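Local coordinates for hypothetical protein HP_0496 (Helicobacter pylori, PDB 2PZH) that hydrolyses the thioester bond of acyl-CoAs, acting on long-chain fatty acyl-CoAs and benzoyl-CoA with low activity on shorter-chain ones, and may act in phospholipid metabolism, at residues V67-T72 and Y89-A94; F85-C90 and P101-A106; C5-E10 and T60-G65; I51-A56 and E108-F113. All coordinates share one frame; numbering follows the deposited sequence.

Contact 1 of 4, residues V67-T72 and Y89-A94; sequences VLEIRT and YCIQNA
Val67-Thr72 and Tyr89-Gln92 run antiparallel as the two arms of a beta hairpin, their short axes 4.5 Å apart at the closest point, and a classic beta bulge sets Ile91 and Gln92 together opposite Val67. At the bulge Val67 O takes the amide of Ile91 N at 2.9 Å and, weakly, that of Gln92, while Val67 N donates to Gln92 O. The side chains of Val67 and Gln92 lie side by side, CB to CB 3.8 Å. Further along, Glu69 and Tyr89 form a hydrogen-bonded pair, with Glu69 N to Tyr89 O at 2.7 Å. The Arg71 chain runs extended from CG to NE and lays the guanidinium flat on the Tyr89 ring, the planes 8° apart; NH1 stands 3.5 Å above the ring, over its centre. This is a stack and a cation-pi contact at once, with Arg71 CZ 4.1 Å from the centroid of the Tyr89 ring. In a salt bridge, NE and NH2 of Arg71 grip Glu69 OE2 side-on, the oxygen somewhat out of the guanidinium plane and 2.7 Å from NE. Ile91 has CG1 between its backbone N and carbonyl carbon (chi1 62°), which leaves CG2 anti to the carbonyl carbon and against Glu69 CB at 3.7 Å. On the other face of the sheet Leu68 CD2 rests on Cys90 CB, in a layer that continues to Tyr26 of helix 22-36. Two bonds to Glu69 and the ring beneath fix the rotation of the Arg71 guanidinium, and the carboxylate probably offsets part of its charge without displacing it from the tyrosine.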
# COMPACT_ATOMS: atom_id res chain seq x y z
N VAL A 67 -12.82 -14.13 2.12
CA VAL A 67 -11.58 -14.90 2.10
C VAL A 67 -11.34 -15.36 0.68
O VAL A 67 -12.23 -15.94 0.04
CB VAL A 67 -11.62 -16.07 3.10
CG1 VAL A 67 -10.31 -16.90 3.05
CG2 VAL A 67 -11.87 -15.51 4.54
N LEU A 68 -10.16 -15.07 0.18
CA LEU A 68 -9.82 -15.35 -1.20
C LEU A 68 -8.81 -16.48 -1.21
O LEU A 68 -7.96 -16.56 -0.36
CB LEU A 68 -9.20 -14.11 -1.87
CG LEU A 68 -10.00 -12.81 -1.79
CD1 LEU A 68 -9.36 -11.69 -2.60
CD2 LEU A 68 -11.46 -13.05 -2.22
N GLU A 69 -8.94 -17.36 -2.19
CA GLU A 69 -8.00 -18.45 -2.30
C GLU A 69 -7.16 -18.22 -3.54
O GLU A 69 -7.70 -18.03 -4.63
CB GLU A 69 -8.77 -19.77 -2.42
CG GLU A 69 -7.90 -20.97 -2.55
CD GLU A 69 -8.69 -22.24 -2.41
OE1 GLU A 69 -8.78 -22.72 -1.27
OE2 GLU A 69 -9.25 -22.72 -3.43
N ILE A 70 -5.85 -18.25 -3.38
CA ILE A 70 -4.96 -18.07 -4.51
C ILE A 70 -4.44 -19.44 -4.95
O ILE A 70 -3.78 -20.15 -4.19
CB ILE A 70 -3.78 -17.12 -4.18
CG1 ILE A 70 -4.31 -15.76 -3.72
CG2 ILE A 70 -2.99 -16.86 -5.40
CD1 ILE A 70 -4.76 -15.74 -2.31
N ARG A 71 -4.77 -19.79 -6.19
CA ARG A 71 -4.35 -21.04 -6.80
C ARG A 71 -3.22 -20.84 -7.81
O ARG A 71 -3.34 -20.08 -8.77
CB ARG A 71 -5.57 -21.72 -7.42
CG ARG A 71 -6.71 -21.82 -6.45
CD ARG A 71 -7.97 -22.46 -7.06
NE ARG A 71 -9.09 -22.39 -6.11
CZ ARG A 71 -10.36 -22.63 -6.42
NH1 ARG A 71 -10.71 -22.95 -7.66
NH2 ARG A 71 -11.29 -22.53 -5.48
N THR A 72 -2.11 -21.54 -7.61
CA THR A 72 -0.93 -21.32 -8.42
C THR A 72 -0.49 -22.59 -9.19
O THR A 72 -0.45 -23.68 -8.61
CB THR A 72 0.23 -20.86 -7.54
OG1 THR A 72 -0.16 -19.68 -6.82
CG2 THR A 72 1.46 -20.54 -8.38
N TYR A 89 -9.96 -17.05 -6.31
CA TYR A 89 -11.37 -17.30 -6.11
C TYR A 89 -11.80 -16.82 -4.74
O TYR A 89 -11.08 -17.03 -3.75
CB TYR A 89 -11.66 -18.80 -6.18
CG TYR A 89 -11.82 -19.33 -7.59
CD1 TYR A 89 -10.73 -19.51 -8.43
CD2 TYR A 89 -13.08 -19.67 -8.06
CE1 TYR A 89 -10.92 -20.01 -9.74
CE2 TYR A 89 -13.27 -20.17 -9.32
CZ TYR A 89 -12.20 -20.35 -10.16
OH TYR A 89 -12.49 -20.86 -11.43
N CYS A 90 -12.99 -16.23 -4.66
CA CYS A 90 -13.57 -15.97 -3.36
C CYS A 90 -14.17 -17.26 -2.87
O CYS A 90 -15.01 -17.84 -3.58
CB CYS A 90 -14.69 -14.92 -3.43
SG CYS A 90 -15.45 -14.68 -1.82
N ILE A 91 -13.76 -17.70 -1.68
CA ILE A 91 -14.27 -18.96 -1.12
C ILE A 91 -15.12 -18.81 0.14
O ILE A 91 -15.77 -19.78 0.55
CB ILE A 91 -13.13 -19.98 -0.83
CG1 ILE A 91 -12.16 -19.40 0.21
CG2 ILE A 91 -12.41 -20.37 -2.13
CD1 ILE A 91 -11.06 -20.40 0.68
N GLN A 92 -15.08 -17.64 0.76
CA GLN A 92 -15.90 -17.37 1.94
C GLN A 92 -16.31 -15.91 1.95
O GLN A 92 -15.58 -15.06 1.44
CB GLN A 92 -15.11 -17.61 3.23
CG GLN A 92 -14.56 -18.98 3.40
CD GLN A 92 -13.79 -19.11 4.71
OE1 GLN A 92 -14.16 -18.48 5.73
NE2 GLN A 92 -12.71 -19.90 4.69
N ASN A 93 -17.47 -15.62 2.54
CA ASN A 93 -17.83 -14.22 2.80
C ASN A 93 -17.67 -13.95 4.30
O ASN A 93 -17.40 -14.88 5.06
CB ASN A 93 -19.23 -13.91 2.28
CG ASN A 93 -20.27 -14.93 2.75
OD1 ASN A 93 -20.44 -15.13 3.94
ND2 ASN A 93 -20.96 -15.57 1.80
N ALA A 94 -17.79 -12.69 4.74
CA ALA A 94 -17.58 -12.40 6.16
C ALA A 94 -18.63 -13.05 7.05
O ALA A 94 -18.35 -13.35 8.20
CB ALA A 94 -17.53 -10.90 6.42

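Contact 2 of 4, residues F85-C90 and P101-A106; sequences FQEIYC and PFKVFA
Phe102 turns CG between its backbone N and carbonyl carbon (chi1 64°), which folds the ring back over Cys90, whose CB sits 3.6 Å from the centroid of the Phe102 ring in a CH-pi contact. Cys90 holds SG anti to its own N (chi1 177°), and from there the sulfur meets the same ring obliquely, 3.7 Å from Phe102 CZ. On the opposite face of the sheet, Lys103 lies against the Tyr89 ring: its CB is over a face, 4.1 Å from the ring centroid, while Pro101 C comes up to the edge of that ring. A bend at chi3 then leads the lysine chain away toward Glu87. Its NZ stops 4.2 Å from Glu87 OE1, beyond salt-bridge range, and a water joins them, accepting from Lys103 NZ and donating to Glu87 OE1. The two strands, 81-92 and 102-114, form an antiparallel hairpin of the hot-dog sheet, and the register shifts by one at a classic beta bulge in which Val104 and Phe105 both face Ile88. Ile88 O accepts from Val104 N at 2.8 Å and weakly from Phe105 N; Ile88 N donates back to Phe105 O. On the face turned to helix 22-36, Ile88 CD1 packs on Phe105 CD2 at 3.8 Å, with Cys27 of that helix touching both residues. At the far end Ala106 CB touches Glu87 CG and the Phe85 ring.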
# COMPACT_ATOMS: atom_id res chain seq x y z
N PHE A 85 0.74 -19.47 -13.75
CA PHE A 85 -0.64 -19.08 -13.86
C PHE A 85 -1.23 -18.99 -12.46
O PHE A 85 -1.10 -19.93 -11.68
CB PHE A 85 -1.44 -20.09 -14.68
CG PHE A 85 -2.87 -19.70 -14.86
CD1 PHE A 85 -3.18 -18.47 -15.40
CD2 PHE A 85 -3.90 -20.55 -14.50
CE1 PHE A 85 -4.49 -18.08 -15.57
CE2 PHE A 85 -5.22 -20.17 -14.67
CZ PHE A 85 -5.51 -18.93 -15.21
N GLN A 86 -1.86 -17.87 -12.14
CA GLN A 86 -2.47 -17.72 -10.84
C GLN A 86 -3.90 -17.23 -10.96
O GLN A 86 -4.17 -16.26 -11.67
CB GLN A 86 -1.64 -16.78 -9.94
CG GLN A 86 -0.25 -17.36 -9.62
CD GLN A 86 0.54 -16.49 -8.69
OE1 GLN A 86 1.14 -15.51 -9.11
NE2 GLN A 86 0.59 -16.87 -7.41
N GLU A 87 -4.79 -17.91 -10.25
CA GLU A 87 -6.20 -17.54 -10.21
C GLU A 87 -6.62 -17.29 -8.79
O GLU A 87 -6.19 -18.00 -7.87
CB GLU A 87 -7.08 -18.65 -10.79
CG GLU A 87 -7.01 -18.78 -12.29
CD GLU A 87 -8.01 -19.80 -12.83
OE1 GLU A 87 -8.40 -19.69 -14.01
OE2 GLU A 87 -8.39 -20.73 -12.08
N ILE A 88 -7.50 -16.32 -8.61
CA ILE A 88 -8.01 -16.02 -7.28
C ILE A 88 -9.51 -16.26 -7.28
O ILE A 88 -10.23 -15.74 -8.13
CB ILE A 88 -7.70 -14.54 -6.88
CG1 ILE A 88 -6.18 -14.29 -6.95
CG2 ILE A 88 -8.32 -14.18 -5.52
CD1 ILE A 88 -5.76 -12.87 -6.57
N TYR A 89 -9.96 -17.05 -6.31
CA TYR A 89 -11.37 -17.30 -6.11
C TYR A 89 -11.80 -16.82 -4.74
O TYR A 89 -11.08 -17.03 -3.75
CB TYR A 89 -11.66 -18.80 -6.18
CG TYR A 89 -11.82 -19.33 -7.59
CD1 TYR A 89 -10.73 -19.51 -8.43
CD2 TYR A 89 -13.08 -19.67 -8.06
CE1 TYR A 89 -10.92 -20.01 -9.74
CE2 TYR A 89 -13.27 -20.17 -9.32
CZ TYR A 89 -12.20 -20.35 -10.16
OH TYR A 89 -12.49 -20.86 -11.43
N CYS A 90 -12.99 -16.23 -4.66
CA CYS A 90 -13.57 -15.97 -3.36
C CYS A 90 -14.17 -17.26 -2.87
O CYS A 90 -15.01 -17.84 -3.58
CB CYS A 90 -14.69 -14.92 -3.43
SG CYS A 90 -15.45 -14.68 -1.82
N PRO A 101 -17.74 -21.11 -4.72
CA PRO A 101 -16.58 -20.24 -4.97
C PRO A 101 -16.68 -19.55 -6.34
O PRO A 101 -17.13 -20.16 -7.32
CB PRO A 101 -15.40 -21.21 -4.93
CG PRO A 101 -15.87 -22.36 -4.06
CD PRO A 101 -17.33 -22.50 -4.42
N PHE A 102 -16.28 -18.28 -6.39
CA PHE A 102 -16.37 -17.52 -7.64
C PHE A 102 -15.03 -16.87 -8.01
O PHE A 102 -14.31 -16.40 -7.13
CB PHE A 102 -17.54 -16.52 -7.64
CG PHE A 102 -17.46 -15.41 -6.60
CD1 PHE A 102 -16.70 -14.26 -6.85
CD2 PHE A 102 -18.16 -15.48 -5.41
CE1 PHE A 102 -16.64 -13.22 -5.95
CE2 PHE A 102 -18.10 -14.43 -4.46
CZ PHE A 102 -17.33 -13.30 -4.72
N LYS A 103 -14.72 -16.86 -9.30
CA LYS A 103 -13.46 -16.31 -9.76
C LYS A 103 -13.46 -14.80 -9.67
O LYS A 103 -14.44 -14.15 -10.02
CB LYS A 103 -13.18 -16.72 -11.21
CG LYS A 103 -11.76 -16.44 -11.65
CD LYS A 103 -11.39 -17.25 -12.88
CE LYS A 103 -12.37 -17.05 -14.01
NZ LYS A 103 -11.85 -17.74 -15.25
N VAL A 104 -12.34 -14.26 -9.20
CA VAL A 104 -12.17 -12.83 -8.99
C VAL A 104 -11.12 -12.22 -9.93
O VAL A 104 -11.22 -11.07 -10.35
CB VAL A 104 -11.81 -12.58 -7.51
CG1 VAL A 104 -11.33 -11.15 -7.26
CG2 VAL A 104 -13.01 -12.91 -6.61
N PHE A 105 -10.10 -13.01 -10.27
CA PHE A 105 -8.91 -12.50 -10.93
C PHE A 105 -8.12 -13.68 -11.46
O PHE A 105 -8.10 -14.74 -10.83
CB PHE A 105 -8.07 -11.77 -9.87
CG PHE A 105 -6.75 -11.21 -10.37
CD1 PHE A 105 -6.70 -9.96 -10.97
CD2 PHE A 105 -5.56 -11.93 -10.21
CE1 PHE A 105 -5.49 -9.43 -11.43
CE2 PHE A 105 -4.34 -11.40 -10.63
CZ PHE A 105 -4.30 -10.14 -11.26
N ALA A 106 -7.50 -13.50 -12.62
CA ALA A 106 -6.52 -14.48 -13.09
C ALA A 106 -5.32 -13.74 -13.64
O ALA A 106 -5.45 -12.62 -14.16
CB ALA A 106 -7.12 -15.38 -14.16
O HOH W 1 -9.21 -17.28 -15.92

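Contact 3 of 4, residues C5-E10 and T60-G65; sequences CRVYYE and TPASLG
The turn leading out of strand 3-6 meets the loop that joins strands 47-58 and 67-77 at the end of the hot-dog sheet, with about 9 Å between the side chains of Ser63 and Asp13, the predicted active-site residue. Arg6 and Val7 hold Gly65 from two directions. Gly65 N donates to Val7 O at 2.9 Å, and Arg6 NH1 reaches Gly65 O at 2.8 Å, with the oxygen lying in the guanidinium plane. Bends at chi2 and chi3 (80° and 74°) curl the arginine chain back over the loop, so that CD also rests near the same carbonyl. The other terminal nitrogen, NH2, forms a salt bridge with Glu33 of the second subunit. The positive phi of Gly65 (89°) suits glycine, since a CB there would press on the preceding carbonyl oxygen. Val7 sets its CB toward the loop, 3.3 Å from Ser63 O, and Val7 CG2 comes within 4.3 Å of Ala62 CB. Leu64 turns back at its tip to meet Tyr9. Its CD1 lies over the centre of the ring, 4.0 Å from the Tyr9 centroid, in a CH-pi contact, while CD2 lies 3.6 Å from Tyr9 CE2. Tyr9 OH hydrogen-bonds to Glu43 of the second subunit, and Tyr8 OH to Glu33 there. A turn just before the predicted active-site Asp13, pinned beside a subunit boundary, is consistent with hot-dog thioesterases, whose active sites form where subunits meet.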
# COMPACT_ATOMS: atom_id res chain seq x y z
N CYS A 5 -6.27 -15.54 1.67
CA CYS A 5 -6.07 -14.15 2.06
C CYS A 5 -7.41 -13.56 2.49
O CYS A 5 -8.40 -13.73 1.80
CB CYS A 5 -5.55 -13.34 0.85
SG CYS A 5 -3.93 -13.87 0.27
N ARG A 6 -7.44 -12.85 3.62
CA ARG A 6 -8.64 -12.12 4.01
C ARG A 6 -8.59 -10.72 3.37
O ARG A 6 -7.51 -10.14 3.26
CB ARG A 6 -8.68 -11.98 5.54
CG ARG A 6 -9.84 -11.15 6.04
CD ARG A 6 -11.12 -11.95 6.06
NE ARG A 6 -11.11 -12.91 7.16
CZ ARG A 6 -12.16 -13.64 7.55
NH1 ARG A 6 -13.33 -13.51 6.93
NH2 ARG A 6 -12.05 -14.47 8.58
N VAL A 7 -9.74 -10.20 2.94
CA VAL A 7 -9.82 -8.82 2.42
C VAL A 7 -10.08 -7.88 3.60
O VAL A 7 -11.12 -7.95 4.25
CB VAL A 7 -10.94 -8.62 1.36
CG1 VAL A 7 -11.03 -7.11 0.95
CG2 VAL A 7 -10.70 -9.54 0.15
N TYR A 8 -9.11 -7.01 3.86
CA TYR A 8 -9.20 -6.06 4.98
C TYR A 8 -9.46 -4.64 4.47
O TYR A 8 -9.37 -4.40 3.26
CB TYR A 8 -7.88 -6.05 5.73
CG TYR A 8 -7.59 -7.33 6.44
CD1 TYR A 8 -8.31 -7.69 7.57
CD2 TYR A 8 -6.61 -8.20 5.97
CE1 TYR A 8 -8.04 -8.90 8.25
CE2 TYR A 8 -6.35 -9.41 6.62
CZ TYR A 8 -7.07 -9.74 7.75
OH TYR A 8 -6.79 -10.93 8.39
N TYR A 9 -9.75 -3.71 5.36
CA TYR A 9 -9.98 -2.30 4.91
C TYR A 9 -8.85 -1.76 4.04
O TYR A 9 -9.10 -1.03 3.07
CB TYR A 9 -10.18 -1.36 6.11
CG TYR A 9 -11.53 -1.47 6.76
CD1 TYR A 9 -11.68 -2.06 8.01
CD2 TYR A 9 -12.67 -0.99 6.12
CE1 TYR A 9 -12.93 -2.17 8.62
CE2 TYR A 9 -13.91 -1.10 6.72
CZ TYR A 9 -14.04 -1.69 7.96
OH TYR A 9 -15.30 -1.79 8.53
N GLU A 10 -7.61 -2.11 4.39
CA GLU A 10 -6.45 -1.62 3.64
C GLU A 10 -6.48 -2.03 2.16
O GLU A 10 -5.85 -1.39 1.30
CB GLU A 10 -5.17 -2.13 4.29
CG GLU A 10 -4.99 -3.63 4.09
CD GLU A 10 -3.94 -4.25 4.99
OE1 GLU A 10 -4.21 -4.43 6.19
OE2 GLU A 10 -2.87 -4.61 4.47
N THR A 60 -15.35 -11.16 -11.08
CA THR A 60 -16.17 -10.58 -10.02
C THR A 60 -15.30 -9.94 -8.93
O THR A 60 -14.50 -10.61 -8.31
CB THR A 60 -17.12 -11.62 -9.38
OG1 THR A 60 -18.02 -12.10 -10.38
CG2 THR A 60 -17.94 -10.96 -8.24
N PRO A 61 -15.49 -8.64 -8.69
CA PRO A 61 -14.68 -7.97 -7.66
C PRO A 61 -14.91 -8.51 -6.26
O PRO A 61 -16.04 -8.83 -5.89
CB PRO A 61 -15.17 -6.51 -7.71
CG PRO A 61 -16.47 -6.54 -8.44
CD PRO A 61 -16.43 -7.72 -9.36
N ALA A 62 -13.83 -8.58 -5.49
CA ALA A 62 -13.89 -9.01 -4.11
C ALA A 62 -14.14 -7.82 -3.18
O ALA A 62 -13.91 -6.68 -3.55
CB ALA A 62 -12.61 -9.74 -3.72
N SER A 63 -14.58 -8.11 -1.97
CA SER A 63 -14.95 -7.05 -1.06
C SER A 63 -14.62 -7.37 0.38
O SER A 63 -14.20 -8.50 0.70
CB SER A 63 -16.44 -6.72 -1.23
OG SER A 63 -17.26 -7.81 -0.88
N LEU A 64 -14.80 -6.38 1.25
CA LEU A 64 -14.42 -6.46 2.66
C LEU A 64 -14.88 -7.74 3.35
O LEU A 64 -16.05 -8.10 3.28
CB LEU A 64 -15.01 -5.28 3.42
CG LEU A 64 -14.61 -5.14 4.88
CD1 LEU A 64 -13.15 -4.72 4.92
CD2 LEU A 64 -15.51 -4.15 5.64
N GLY A 65 -13.95 -8.41 4.04
CA GLY A 65 -14.30 -9.55 4.88
C GLY A 65 -14.29 -10.89 4.18
O GLY A 65 -14.35 -11.93 4.81

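Contact 4 of 4, residues I51-A56 and E108-F113; sequences IRSIKA and EIKFGF
Backbone bonds come first: Ile51-Ala56 and Glu108-Phe113 are antiparallel, 167° between their directions. Lys55 and Glu108 exchange two backbone hydrogen bonds, with Glu108 N to Lys55 O at 2.8 Å. Further on, a classic beta bulge puts Arg52 and Ser53 together opposite Lys110, which accepts from Arg52 N and donates to Ser53 O. Apolar contacts fill one face. Ile54 and Ile109 lie side by side, Ile54 CD1 3.7 Å from Ile109 CG1. Ile51 keeps CG1 anti to its backbone N (chi1 -176°), which sends CD1 across to Ile109 CG2 at a tight 3.3 Å, while the Phe111 ring approaches Ile51 CA obliquely. Polar contacts on the other face run through water. One water accepts from Arg52 NE at 2.9 Å and, weakly, from Lys110 NZ; a second sits 2.9 Å from Ser53 OG and donates to Glu108 O. Beyond Ser53-Ala56 the sheet continues into a strand of the fourth subunit, and Lys55 NZ hydrogen-bonds to Ile54 O of that subunit. The two faces thus differ in chemistry: Ile54, Ile109 and Phe111 against helix 22-36, with Ile51 at the subunit interface, and opposite them a polar face on which the water shared by Arg52 and Lys110 probably eases their repulsion.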
# COMPACT_ATOMS: atom_id res chain seq x y z
N ILE A 51 10.25 -9.93 -12.38
CA ILE A 51 9.04 -10.00 -13.17
C ILE A 51 9.30 -9.35 -14.52
O ILE A 51 9.87 -8.26 -14.60
CB ILE A 51 7.85 -9.38 -12.39
CG1 ILE A 51 6.53 -9.53 -13.15
CG2 ILE A 51 8.14 -7.94 -11.97
CD1 ILE A 51 5.33 -9.60 -12.20
N ARG A 52 8.95 -10.08 -15.57
CA ARG A 52 9.11 -9.62 -16.95
C ARG A 52 7.80 -9.06 -17.48
O ARG A 52 7.77 -8.03 -18.13
CB ARG A 52 9.52 -10.78 -17.87
CG ARG A 52 10.84 -11.43 -17.56
CD ARG A 52 11.96 -10.43 -17.66
NE ARG A 52 13.25 -11.09 -17.73
CZ ARG A 52 14.41 -10.48 -17.52
NH1 ARG A 52 14.44 -9.19 -17.24
NH2 ARG A 52 15.54 -11.17 -17.60
N SER A 53 6.71 -9.77 -17.23
CA SER A 53 5.45 -9.38 -17.82
C SER A 53 4.27 -9.98 -17.07
O SER A 53 4.38 -11.01 -16.42
CB SER A 53 5.38 -9.80 -19.28
OG SER A 53 5.35 -11.23 -19.40
N ILE A 54 3.14 -9.30 -17.17
CA ILE A 54 1.92 -9.82 -16.58
C ILE A 54 0.77 -9.70 -17.56
O ILE A 54 0.65 -8.71 -18.29
CB ILE A 54 1.58 -9.14 -15.24
CG1 ILE A 54 0.27 -9.72 -14.70
CG2 ILE A 54 1.44 -7.64 -15.42
CD1 ILE A 54 0.12 -9.56 -13.21
N LYS A 55 -0.06 -10.72 -17.60
CA LYS A 55 -1.33 -10.64 -18.28
C LYS A 55 -2.36 -10.94 -17.21
O LYS A 55 -2.30 -11.98 -16.57
CB LYS A 55 -1.39 -11.67 -19.40
CG LYS A 55 -2.71 -11.68 -20.14
CD LYS A 55 -2.88 -10.40 -20.92
CE LYS A 55 -4.34 -10.06 -21.13
NZ LYS A 55 -4.97 -9.66 -19.84
N ALA A 56 -3.28 -10.00 -17.00
CA ALA A 56 -4.29 -10.16 -15.94
C ALA A 56 -5.70 -9.83 -16.42
O ALA A 56 -5.93 -8.88 -17.17
CB ALA A 56 -3.92 -9.32 -14.72
N GLU A 108 -1.26 -14.40 -15.71
CA GLU A 108 -0.17 -15.20 -16.19
C GLU A 108 1.02 -14.28 -16.08
O GLU A 108 0.99 -13.18 -16.61
CB GLU A 108 -0.38 -15.58 -17.66
CG GLU A 108 0.77 -16.38 -18.23
CD GLU A 108 0.53 -16.81 -19.67
OE1 GLU A 108 -0.59 -17.28 -19.99
OE2 GLU A 108 1.48 -16.71 -20.48
N ILE A 109 2.04 -14.74 -15.37
CA ILE A 109 3.19 -13.89 -15.07
C ILE A 109 4.47 -14.62 -15.41
O ILE A 109 4.65 -15.78 -15.02
CB ILE A 109 3.19 -13.50 -13.59
CG1 ILE A 109 1.84 -12.87 -13.23
CG2 ILE A 109 4.36 -12.54 -13.30
CD1 ILE A 109 1.55 -12.78 -11.74
N LYS A 110 5.36 -13.93 -16.12
CA LYS A 110 6.65 -14.47 -16.51
C LYS A 110 7.76 -13.83 -15.67
O LYS A 110 7.78 -12.61 -15.48
CB LYS A 110 6.89 -14.20 -17.99
CG LYS A 110 8.21 -14.73 -18.55
CD LYS A 110 8.24 -14.56 -20.07
CE LYS A 110 9.47 -15.17 -20.70
NZ LYS A 110 10.59 -14.19 -20.74
N PHE A 111 8.65 -14.67 -15.16
CA PHE A 111 9.77 -14.23 -14.34
C PHE A 111 11.06 -14.68 -15.00
O PHE A 111 11.11 -15.76 -15.58
CB PHE A 111 9.70 -14.84 -12.95
CG PHE A 111 8.42 -14.56 -12.23
CD1 PHE A 111 8.31 -13.48 -11.38
CD2 PHE A 111 7.33 -15.40 -12.40
CE1 PHE A 111 7.12 -13.23 -10.73
CE2 PHE A 111 6.14 -15.16 -11.77
CZ PHE A 111 6.04 -14.07 -10.92
N GLY A 112 12.10 -13.86 -14.90
CA GLY A 112 13.45 -14.29 -15.23
C GLY A 112 14.24 -14.37 -13.94
O GLY A 112 13.76 -13.95 -12.89
N PHE A 113 15.45 -14.91 -14.00
CA PHE A 113 16.35 -14.86 -12.85
C PHE A 113 17.59 -14.08 -13.28
O PHE A 113 18.08 -14.25 -14.39
CB PHE A 113 16.72 -16.27 -12.37
CG PHE A 113 17.21 -16.33 -10.95
CD1 PHE A 113 16.30 -16.28 -9.89
CD2 PHE A 113 18.56 -16.44 -10.66
CE1 PHE A 113 16.74 -16.34 -8.57
CE2 PHE A 113 19.01 -16.49 -9.34
CZ PHE A 113 18.09 -16.44 -8.29
O HOH W 2 13.42 -13.50 -19.30
O HOH W 3 2.92 -12.76 -18.94

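Overall arrangement
Contacts 1, 2 and 4 are strand pairings of the one curved antiparallel sheet that wraps helix 22-36 in the hot-dog fold; contact 3 ties a loop to the end of strand 3-6. Contacts 1 and 2 share strand 81-92, their centres about 7 Å apart. Strand 102-114 carries contact 2 on to contact 4, about 17 Å between centres. Contact 3 lies about 9 Å from contact 1, centre to centre. Along the chain contact 3 closes before contacts 1 and 2 open, and both are nested within the loop closed by contact 4. Contacts 3 and 4, about 24 Å apart between centres, reach subunit interfaces, and at contact 4 the sheet itself continues between subunits of the tetramer.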